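Local coordinates for uncharacterized protein (PDB 5D66), which is of unknown function but folds as an ankyrin repeat domain, a scaffold that in many other proteins mediates binding to partner proteins, at residues P6-A11 with A31-G36; T27-R32 with H53-A58; N47-A52 with L85-M90. All coordinates share one frame; numbering follows the deposited sequence.

Contact 1: P6-A11 with A31-G36; sequences PLHMAA and ARDETG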
loop_
_atom_site.group_PDB
_atom_site.type_symbol
_atom_site.label_atom_id
_atom_site.label_comp_id
_atom_site.label_asym_id
_atom_site.label_seq_id
_atom_site.Cartn_x
_atom_site.Cartn_y
_atom_site.Cartn_z
ATOM N N PRO A 6 19.647 16.882 -9.422
ATOM C CA PRO A 6 18.771 18.017 -9.166
ATOM C C PRO A 6 17.274 17.698 -9.231
ATOM O O PRO A 6 16.480 18.374 -8.572
ATOM C CB PRO A 6 19.214 19.045 -10.206
ATOM C CG PRO A 6 19.798 18.268 -11.261
ATOM C CD PRO A 6 20.479 17.098 -10.608
ATOM N N LEU A 7 16.864 16.730 -10.048
ATOM C CA LEU A 7 15.463 16.392 -10.126
ATOM C C LEU A 7 14.955 15.835 -8.790
ATOM O O LEU A 7 13.867 16.145 -8.340
ATOM C CB LEU A 7 15.188 15.406 -11.238
ATOM C CG LEU A 7 13.718 15.077 -11.485
ATOM C CD1 LEU A 7 12.911 16.297 -11.939
ATOM C CD2 LEU A 7 13.551 13.966 -12.480
ATOM N N HIS A 8 15.816 15.051 -8.141
ATOM C CA HIS A 8 15.489 14.431 -6.870
ATOM C C HIS A 8 15.306 15.511 -5.801
ATOM O O HIS A 8 14.378 15.440 -4.988
ATOM C CB HIS A 8 16.552 13.452 -6.471
ATOM C CG HIS A 8 16.680 12.292 -7.423
ATOM N ND1 HIS A 8 17.223 12.438 -8.683
ATOM C CD2 HIS A 8 16.351 10.974 -7.287
ATOM C CE1 HIS A 8 17.195 11.272 -9.277
ATOM N NE2 HIS A 8 16.647 10.379 -8.467
HETATM N N MSE A 9 16.196 16.495 -5.782
HETATM C CA MSE A 9 16.072 17.577 -4.794
HETATM C C MSE A 9 14.796 18.379 -5.047
HETATM O O MSE A 9 14.051 18.747 -4.122
HETATM C CB MSE A 9 17.283 18.517 -4.847
HETATM C CG MSE A 9 17.190 19.645 -3.755
HETATM SE SE MSE A 9 17.510 18.915 -1.923
HETATM C CE MSE A 9 15.910 18.984 -0.969
ATOM N N ALA A 10 14.513 18.654 -6.308
ATOM C CA ALA A 10 13.294 19.397 -6.660
ATOM C C ALA A 10 12.045 18.616 -6.214
ATOM O O ALA A 10 11.109 19.176 -5.654
ATOM C CB ALA A 10 13.254 19.710 -8.125
ATOM N N ALA A 11 12.078 17.316 -6.422
ATOM C CA ALA A 11 10.998 16.420 -5.997
ATOM C C ALA A 11 10.830 16.400 -4.479
ATOM O O ALA A 11 9.714 16.467 -3.978
ATOM C CB ALA A 11 11.234 15.020 -6.545
ATOM N N ALA A 31 15.921 8.473 -13.663
ATOM C CA ALA A 31 17.318 8.449 -13.244
ATOM C C ALA A 31 17.438 8.174 -11.747
ATOM O O ALA A 31 16.688 8.748 -10.950
ATOM C CB ALA A 31 17.965 9.809 -13.551
ATOM N N ARG A 32 18.364 7.324 -11.352
ATOM C CA ARG A 32 18.563 7.013 -9.941
ATOM C C ARG A 32 19.570 7.958 -9.318
ATOM O O ARG A 32 20.559 8.321 -9.946
ATOM C CB ARG A 32 18.995 5.571 -9.734
ATOM C CG ARG A 32 18.129 4.536 -10.434
ATOM C CD ARG A 32 16.642 4.688 -10.116
ATOM N NE ARG A 32 15.863 3.655 -10.734
ATOM C CZ ARG A 32 15.312 2.586 -10.160
ATOM N NH1 ARG A 32 15.367 2.413 -8.852
ATOM N NH2 ARG A 32 14.662 1.696 -10.872
ATOM N N ASP A 33 19.316 8.301 -8.051
ATOM C CA ASP A 33 20.307 9.098 -7.286
ATOM C C ASP A 33 21.366 8.153 -6.733
ATOM O O ASP A 33 21.479 6.961 -7.107
ATOM C CB ASP A 33 19.610 9.964 -6.255
ATOM C CG ASP A 33 18.916 9.209 -5.126
ATOM O OD1 ASP A 33 19.197 7.991 -4.988
ATOM O OD2 ASP A 33 18.169 9.847 -4.382
ATOM N N GLU A 34 22.182 8.641 -5.821
ATOM C CA GLU A 34 23.332 7.869 -5.306
ATOM C C GLU A 34 22.863 6.647 -4.474
ATOM O O GLU A 34 23.664 5.749 -4.238
ATOM C CB GLU A 34 24.286 8.772 -4.530
ATOM C CG GLU A 34 23.804 9.219 -3.164
ATOM C CD GLU A 34 22.762 10.300 -3.132
ATOM O OE1 GLU A 34 22.453 10.889 -4.180
ATOM O OE2 GLU A 34 22.273 10.529 -1.982
ATOM N N THR A 35 21.613 6.684 -4.003
ATOM C CA THR A 35 21.020 5.615 -3.223
ATOM C C THR A 35 20.282 4.611 -4.081
ATOM O O THR A 35 19.820 3.582 -3.559
ATOM C CB THR A 35 19.980 6.144 -2.159
ATOM O OG1 THR A 35 18.764 6.574 -2.802
ATOM C CG2 THR A 35 20.601 7.238 -1.320
ATOM N N GLY A 36 20.069 4.921 -5.367
ATOM C CA GLY A 36 19.277 4.043 -6.199
ATOM C C GLY A 36 17.818 4.459 -6.304
ATOM O O GLY A 36 17.005 3.707 -6.821
#
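His-8, on helix 6-12, reaches into the loop 31-36 with CG anti to its own carbonyl carbon (chi1 -64°) and lays one face of its imidazole against Asp-33. The touching atom is the methylene CB of Asp-33, which stands over the ring as a CH-pi contact, 3.7 Å from the His-8 centroid and 18° off the ring normal. It sits nearer the rim than the middle, with His-8 CD2 3.6 Å from Asp-33 CB. The carboxylate beyond is turned 30° from the ring plane. At the ring's edge lies the backbone of Ala-31, whose O is 3.0 Å from His-8 NE2; the same nitrogen makes a weak hydrogen bond to Ser-37 O.

What holds Asp-33 there is its own loop. OD1 of Asp-33 accepts from Thr-35 N at 2.9 Å, which comes from above the carboxylate plane and closes an Asx turn, and from Thr-35 OG1 at 2.6 Å on its syn lone pair, while Ser-37 N gives it a third bond. Residues 33-36 form a type I turn, closed by Gly-36 N to Asp-33 O at 3.0 Å. Arg-32 NH1 bonds to Gly-36 O within the loop and to Lys-65 O outside it. The Pro-Leu-His run of residues 6-8 corresponds to the Thr-Pro-Leu-His signature of ankyrin repeats, where the histidine joins the start of a helix to the neighbouring loop.

Contact 2: T27-R32 with H53-A58; sequences TLIDAR and HMLIEA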
loop_
_atom_site.group_PDB
_atom_site.type_symbol
_atom_site.label_atom_id
_atom_site.label_comp_id
_atom_site.label_asym_id
_atom_site.label_seq_id
_atom_site.Cartn_x
_atom_site.Cartn_y
_atom_site.Cartn_z
ATOM N N THR A 27 15.800 14.286 -20.379
ATOM C CA THR A 27 16.573 13.170 -19.839
ATOM C C THR A 27 15.636 12.175 -19.121
ATOM O O THR A 27 14.438 12.375 -19.020
ATOM C CB THR A 27 17.697 13.661 -18.942
ATOM O OG1 THR A 27 17.140 14.266 -17.795
ATOM C CG2 THR A 27 18.572 14.695 -19.652
ATOM N N LEU A 28 16.194 11.097 -18.648
ATOM C CA LEU A 28 15.408 10.008 -18.130
ATOM C C LEU A 28 14.740 10.383 -16.826
ATOM O O LEU A 28 15.412 10.708 -15.845
ATOM C CB LEU A 28 16.312 8.853 -17.883
ATOM C CG LEU A 28 15.748 7.485 -17.809
ATOM C CD1 LEU A 28 15.213 7.051 -19.229
ATOM C CD2 LEU A 28 16.810 6.597 -17.308
ATOM N N ILE A 29 13.422 10.312 -16.783
ATOM C CA ILE A 29 12.677 10.721 -15.607
ATOM C C ILE A 29 12.984 9.890 -14.374
ATOM O O ILE A 29 12.882 10.383 -13.269
ATOM C CB ILE A 29 11.201 10.839 -15.900
ATOM C CG1 ILE A 29 10.491 11.717 -14.816
ATOM C CG2 ILE A 29 10.591 9.536 -16.092
ATOM C CD1 ILE A 29 9.157 12.172 -15.234
ATOM N N ASP A 30 13.307 8.612 -14.593
ATOM C CA ASP A 30 13.606 7.685 -13.536
ATOM C C ASP A 30 15.084 7.478 -13.309
ATOM O O ASP A 30 15.504 6.475 -12.728
ATOM C CB ASP A 30 12.878 6.355 -13.742
ATOM C CG ASP A 30 11.394 6.458 -13.441
ATOM O OD1 ASP A 30 10.985 7.229 -12.587
ATOM O OD2 ASP A 30 10.638 5.629 -14.066
ATOM N N ALA A 31 15.921 8.473 -13.663
ATOM C CA ALA A 31 17.318 8.449 -13.244
ATOM C C ALA A 31 17.438 8.174 -11.747
ATOM O O ALA A 31 16.688 8.748 -10.950
ATOM C CB ALA A 31 17.965 9.809 -13.551
ATOM N N ARG A 32 18.364 7.324 -11.352
ATOM C CA ARG A 32 18.563 7.013 -9.941
ATOM C C ARG A 32 19.570 7.958 -9.318
ATOM O O ARG A 32 20.559 8.321 -9.946
ATOM C CB ARG A 32 18.995 5.571 -9.734
ATOM C CG ARG A 32 18.129 4.536 -10.434
ATOM C CD ARG A 32 16.642 4.688 -10.116
ATOM N NE ARG A 32 15.863 3.655 -10.734
ATOM C CZ ARG A 32 15.312 2.586 -10.160
ATOM N NH1 ARG A 32 15.367 2.413 -8.852
ATOM N NH2 ARG A 32 14.662 1.696 -10.872
ATOM N N HIS A 53 2.351 14.083 -8.929
ATOM C CA HIS A 53 1.470 14.182 -10.085
ATOM C C HIS A 53 2.245 14.544 -11.345
ATOM O O HIS A 53 2.039 13.952 -12.397
ATOM C CB HIS A 53 0.390 15.217 -9.825
ATOM C CG HIS A 53 -0.557 15.401 -10.959
ATOM N ND1 HIS A 53 -0.563 16.489 -11.808
ATOM C CD2 HIS A 53 -1.516 14.575 -11.405
ATOM C CE1 HIS A 53 -1.547 16.363 -12.680
ATOM N NE2 HIS A 53 -2.131 15.202 -12.456
HETATM N N MSE A 54 3.117 15.536 -11.251
HETATM C CA MSE A 54 3.867 15.983 -12.419
HETATM C C MSE A 54 4.757 14.866 -12.941
HETATM O O MSE A 54 4.849 14.637 -14.143
HETATM C CB MSE A 54 4.655 17.227 -12.071
HETATM C CG MSE A 54 5.401 17.801 -13.241
HETATM SE SE MSE A 54 6.260 19.484 -12.847
HETATM C CE MSE A 54 4.725 20.548 -13.217
ATOM N N LEU A 55 5.407 14.159 -12.042
ATOM C CA LEU A 55 6.332 13.069 -12.447
ATOM C C LEU A 55 5.592 11.888 -13.079
ATOM O O LEU A 55 6.005 11.345 -14.082
ATOM C CB LEU A 55 7.188 12.627 -11.262
ATOM C CG LEU A 55 8.197 13.695 -10.771
ATOM C CD1 LEU A 55 8.696 13.308 -9.377
ATOM C CD2 LEU A 55 9.343 13.907 -11.749
ATOM N N ILE A 56 4.464 11.534 -12.457
ATOM C CA ILE A 56 3.598 10.478 -12.995
ATOM C C ILE A 56 3.027 10.863 -14.355
ATOM O O ILE A 56 3.068 10.009 -15.261
ATOM C CB ILE A 56 2.494 10.082 -11.991
ATOM C CG1 ILE A 56 3.110 9.403 -10.789
ATOM C CG2 ILE A 56 1.474 9.174 -12.615
ATOM C CD1 ILE A 56 2.191 9.246 -9.593
ATOM N N GLU A 57 2.555 12.077 -14.516
ATOM C CA GLU A 57 2.019 12.473 -15.811
ATOM C C GLU A 57 3.103 12.436 -16.916
ATOM O O GLU A 57 2.813 12.171 -18.080
ATOM C CB GLU A 57 1.353 13.834 -15.704
ATOM C CG GLU A 57 0.021 13.812 -14.984
ATOM C CD GLU A 57 -1.073 12.941 -15.613
ATOM O OE1 GLU A 57 -1.255 12.912 -16.881
ATOM O OE2 GLU A 57 -1.781 12.296 -14.795
ATOM N N ALA A 58 4.359 12.677 -16.519
ATOM C CA ALA A 58 5.469 12.678 -17.445
ATOM C C ALA A 58 6.053 11.260 -17.667
ATOM O O ALA A 58 7.000 11.112 -18.370
ATOM C CB ALA A 58 6.501 13.647 -16.981
#
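Ile-29 carries this contact, pushing its side chain onto Leu-55 and Ala-58 near the C-terminal end of helix 49-57. In ankyrin-repeat fashion, a long loop running from helix 16-23 to helix 39-45 meets a helix that follows it in the chain; the side chains that meet are all apolar, and no hydrogen bond joins the two segments.

Ile-29 gives up by far the most surface. Its CG1 branch runs anti to the backbone N (chi1 -161°) and the chain stays extended to CD1, so the longer arm projects from the loop and its methyl arrives at the last helical turn. There it crosses Leu-55 at a slant: CG1 and CD1 of Ile-29 are each 3.9 Å from Leu-55 CD2. The leucine supplies one branch, CD2, to the meeting, although its CB does not point at the loop. Ala-58, just past the helix, closes over the same isoleucine methyl with its CB.

Ile-29 sits in the type I turn from Leu-28 to Ala-31, closed by Ala-31 N to Leu-28 O at 3.2 Å. Ala-58 N still bonds back to Met-54 O at 3.1 Å, and its CB points toward the loop. Leu-23 of helix 16-23 touches both Ile-29 and Ala-58, and Asp-30 beside them accepts a hydrogen bond from Asp-61 N. Ile-29 CD1 itself ends 3.5 Å from Ala-58 CB and 3.5 Å from the carbonyl oxygen of Leu-55.

Contact 3: N47-A52 with L85-M90; sequences NNIHAA and LRMTLM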
loop_
_atom_site.group_PDB
_atom_site.type_symbol
_atom_site.label_atom_id
_atom_site.label_comp_id
_atom_site.label_asym_id
_atom_site.label_seq_id
_atom_site.Cartn_x
_atom_site.Cartn_y
_atom_site.Cartn_z
ATOM N N ASN A 47 5.218 12.521 0.670
ATOM C CA ASN A 47 3.824 12.849 0.331
ATOM C C ASN A 47 3.719 14.189 -0.389
ATOM O O ASN A 47 2.815 14.997 -0.156
ATOM C CB ASN A 47 2.881 12.785 1.510
ATOM C CG ASN A 47 1.451 12.573 1.064
ATOM O OD1 ASN A 47 1.212 12.160 -0.053
ATOM N ND2 ASN A 47 0.488 12.870 1.938
ATOM N N ASN A 48 4.625 14.412 -1.352
ATOM C CA ASN A 48 4.602 15.637 -2.174
ATOM C C ASN A 48 3.710 15.359 -3.382
ATOM O O ASN A 48 4.153 14.941 -4.425
ATOM C CB ASN A 48 6.023 16.016 -2.591
ATOM C CG ASN A 48 6.795 16.613 -1.454
ATOM O OD1 ASN A 48 6.241 17.040 -0.428
ATOM N ND2 ASN A 48 8.109 16.654 -1.599
ATOM N N ILE A 49 2.422 15.609 -3.153
ATOM C CA ILE A 49 1.356 15.254 -4.103
ATOM C C ILE A 49 1.586 15.923 -5.448
ATOM O O ILE A 49 1.416 15.305 -6.492
ATOM C CB ILE A 49 0.014 15.613 -3.473
ATOM C CG1 ILE A 49 -0.258 14.738 -2.220
ATOM C CG2 ILE A 49 -1.144 15.540 -4.451
ATOM C CD1 ILE A 49 -1.299 15.267 -1.319
ATOM N N HIS A 50 1.889 17.221 -5.436
ATOM C CA HIS A 50 2.017 17.970 -6.707
ATOM C C HIS A 50 3.192 17.479 -7.508
ATOM O O HIS A 50 3.090 17.232 -8.710
ATOM C CB HIS A 50 2.107 19.469 -6.413
ATOM C CG HIS A 50 0.888 19.983 -5.759
ATOM N ND1 HIS A 50 0.874 20.614 -4.536
ATOM C CD2 HIS A 50 -0.396 19.811 -6.105
ATOM C CE1 HIS A 50 -0.373 20.906 -4.207
ATOM N NE2 HIS A 50 -1.159 20.454 -5.166
ATOM N N ALA A 51 4.336 17.278 -6.850
ATOM C CA ALA A 51 5.506 16.744 -7.552
ATOM C C ALA A 51 5.256 15.351 -8.085
ATOM O O ALA A 51 5.584 15.029 -9.207
ATOM C CB ALA A 51 6.717 16.704 -6.623
ATOM N N ALA A 52 4.605 14.532 -7.264
ATOM C CA ALA A 52 4.276 13.163 -7.702
ATOM C C ALA A 52 3.355 13.210 -8.933
ATOM O O ALA A 52 3.594 12.464 -9.901
ATOM C CB ALA A 52 3.644 12.369 -6.584
ATOM N N LEU A 85 -1.623 7.484 -4.137
ATOM C CA LEU A 85 -2.021 6.126 -4.488
ATOM C C LEU A 85 -3.001 6.102 -5.679
ATOM O O LEU A 85 -2.829 5.300 -6.609
ATOM C CB LEU A 85 -2.640 5.431 -3.286
ATOM C CG LEU A 85 -3.166 4.050 -3.552
ATOM C CD1 LEU A 85 -1.998 3.088 -3.900
ATOM C CD2 LEU A 85 -3.949 3.505 -2.411
ATOM N N ARG A 86 -4.025 6.964 -5.637
ATOM C CA ARG A 86 -5.001 7.006 -6.719
ATOM C C ARG A 86 -4.312 7.322 -8.055
ATOM O O ARG A 86 -4.680 6.755 -9.069
ATOM C CB ARG A 86 -6.110 7.935 -6.414
ATOM C CG ARG A 86 -6.991 7.475 -5.316
ATOM C CD ARG A 86 -8.205 8.408 -5.199
ATOM N NE ARG A 86 -8.865 8.413 -3.888
ATOM C CZ ARG A 86 -9.606 7.417 -3.388
ATOM N NH1 ARG A 86 -9.826 6.287 -4.066
ATOM N NH2 ARG A 86 -10.172 7.553 -2.189
HETATM N N MSE A 87 -3.343 8.222 -8.037
HETATM C CA MSE A 87 -2.582 8.509 -9.252
HETATM C C MSE A 87 -1.887 7.266 -9.760
HETATM O O MSE A 87 -1.884 6.957 -10.983
HETATM C CB MSE A 87 -1.556 9.604 -9.044
HETATM C CG MSE A 87 -2.029 10.893 -8.557
HETATM SE SE MSE A 87 -0.488 12.008 -8.078
HETATM C CE MSE A 87 -1.475 13.214 -6.954
ATOM N N THR A 88 -1.240 6.531 -8.866
ATOM C CA THR A 88 -0.554 5.314 -9.290
ATOM C C THR A 88 -1.504 4.269 -9.892
ATOM O O THR A 88 -1.138 3.560 -10.837
ATOM C CB THR A 88 0.365 4.713 -8.203
ATOM O OG1 THR A 88 -0.370 4.031 -7.201
ATOM C CG2 THR A 88 1.303 5.681 -7.583
ATOM N N LEU A 89 -2.692 4.156 -9.296
ATOM C CA LEU A 89 -3.674 3.213 -9.779
ATOM C C LEU A 89 -4.193 3.505 -11.190
ATOM O O LEU A 89 -4.611 2.630 -11.890
ATOM C CB LEU A 89 -4.828 3.068 -8.770
ATOM C CG LEU A 89 -4.470 2.471 -7.418
ATOM C CD1 LEU A 89 -5.640 2.612 -6.450
ATOM C CD2 LEU A 89 -4.144 1.035 -7.565
HETATM N N MSE A 90 -4.113 4.774 -11.576
HETATM C CA MSE A 90 -4.507 5.251 -12.909
HETATM C C MSE A 90 -3.332 5.175 -13.905
HETATM O O MSE A 90 -3.559 5.400 -15.104
HETATM C CB MSE A 90 -5.014 6.694 -12.809
HETATM C CG MSE A 90 -6.382 6.804 -12.203
HETATM SE SE MSE A 90 -7.765 5.833 -13.164
HETATM C CE MSE A 90 -7.440 6.335 -14.917
#
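Stacking of neighbouring helix pairs, the basic packing of an ankyrin domain, is what brings Met-87 of helix 82-90 against Ile-49 and Ala-52 of helix 49-57. Met-87, a selenomethionine in this model, supplies more than half of the buried surface. Its chain leaves the helix with CG anti to the carbonyl carbon (chi1 -57°) and is extended from there on, so the selenium and the terminal methyl are carried across to helix 49-57.

The methyl makes the closest touch: Met-87 CE lies 3.4 Å from Ile-49 CG2, tighter than usual for two carbons. It also comes within 3.6 Å of the carbonyl oxygen of Ile-49, so it meets backbone and side chain of that residue together. The two side chains cross at about a right angle, the isoleucine offering its short branch. One turn further along, the selenium passes Ala-52, with Met-87 SE 4.1 Å from Ala-52 C and 4.4 Å from its CB. Ala-52 CA and Met-87 CA, 8.4 Å apart, are the nearest pair of CA atoms between the two segments.

Two more residues of helix 82-90 frame the site: Ile-49 also touches Lys-83, and Ala-52 touches Ile-84. Helix 82-90 is covered elsewhere by helix 72-79, through Tyr-73, and by helix 115-124, through Leu-121 and Ala-124. Toward the N-terminus of the chain, helix 49-57 is tied to Asp-14, in the chain after helix 6-12, whose OD1 accepts from Ala-51 N.

The three contacts follow one another along the N-terminal part of the ankyrin stack. Contacts 1 and 2, with centres about 10 Å apart, share Ala-31 and Arg-32, and Leu-7 CD2 packs 3.7 Å from Ile-29 O. Contact 3 uses the other half of helix 49-57, its centre about 12 Å from that of contact 2; the joint between them is Met-87, whose SE lies 3.5 Å from His-53 CA, with Ile-56 CD1 3.8 Å from Met-87 CB. Contacts 1 and 3, about 17 Å apart by centres, still meet through a probable hydrogen bond, Asn-48 ND2 to Ala-11 O at 2.9 Å.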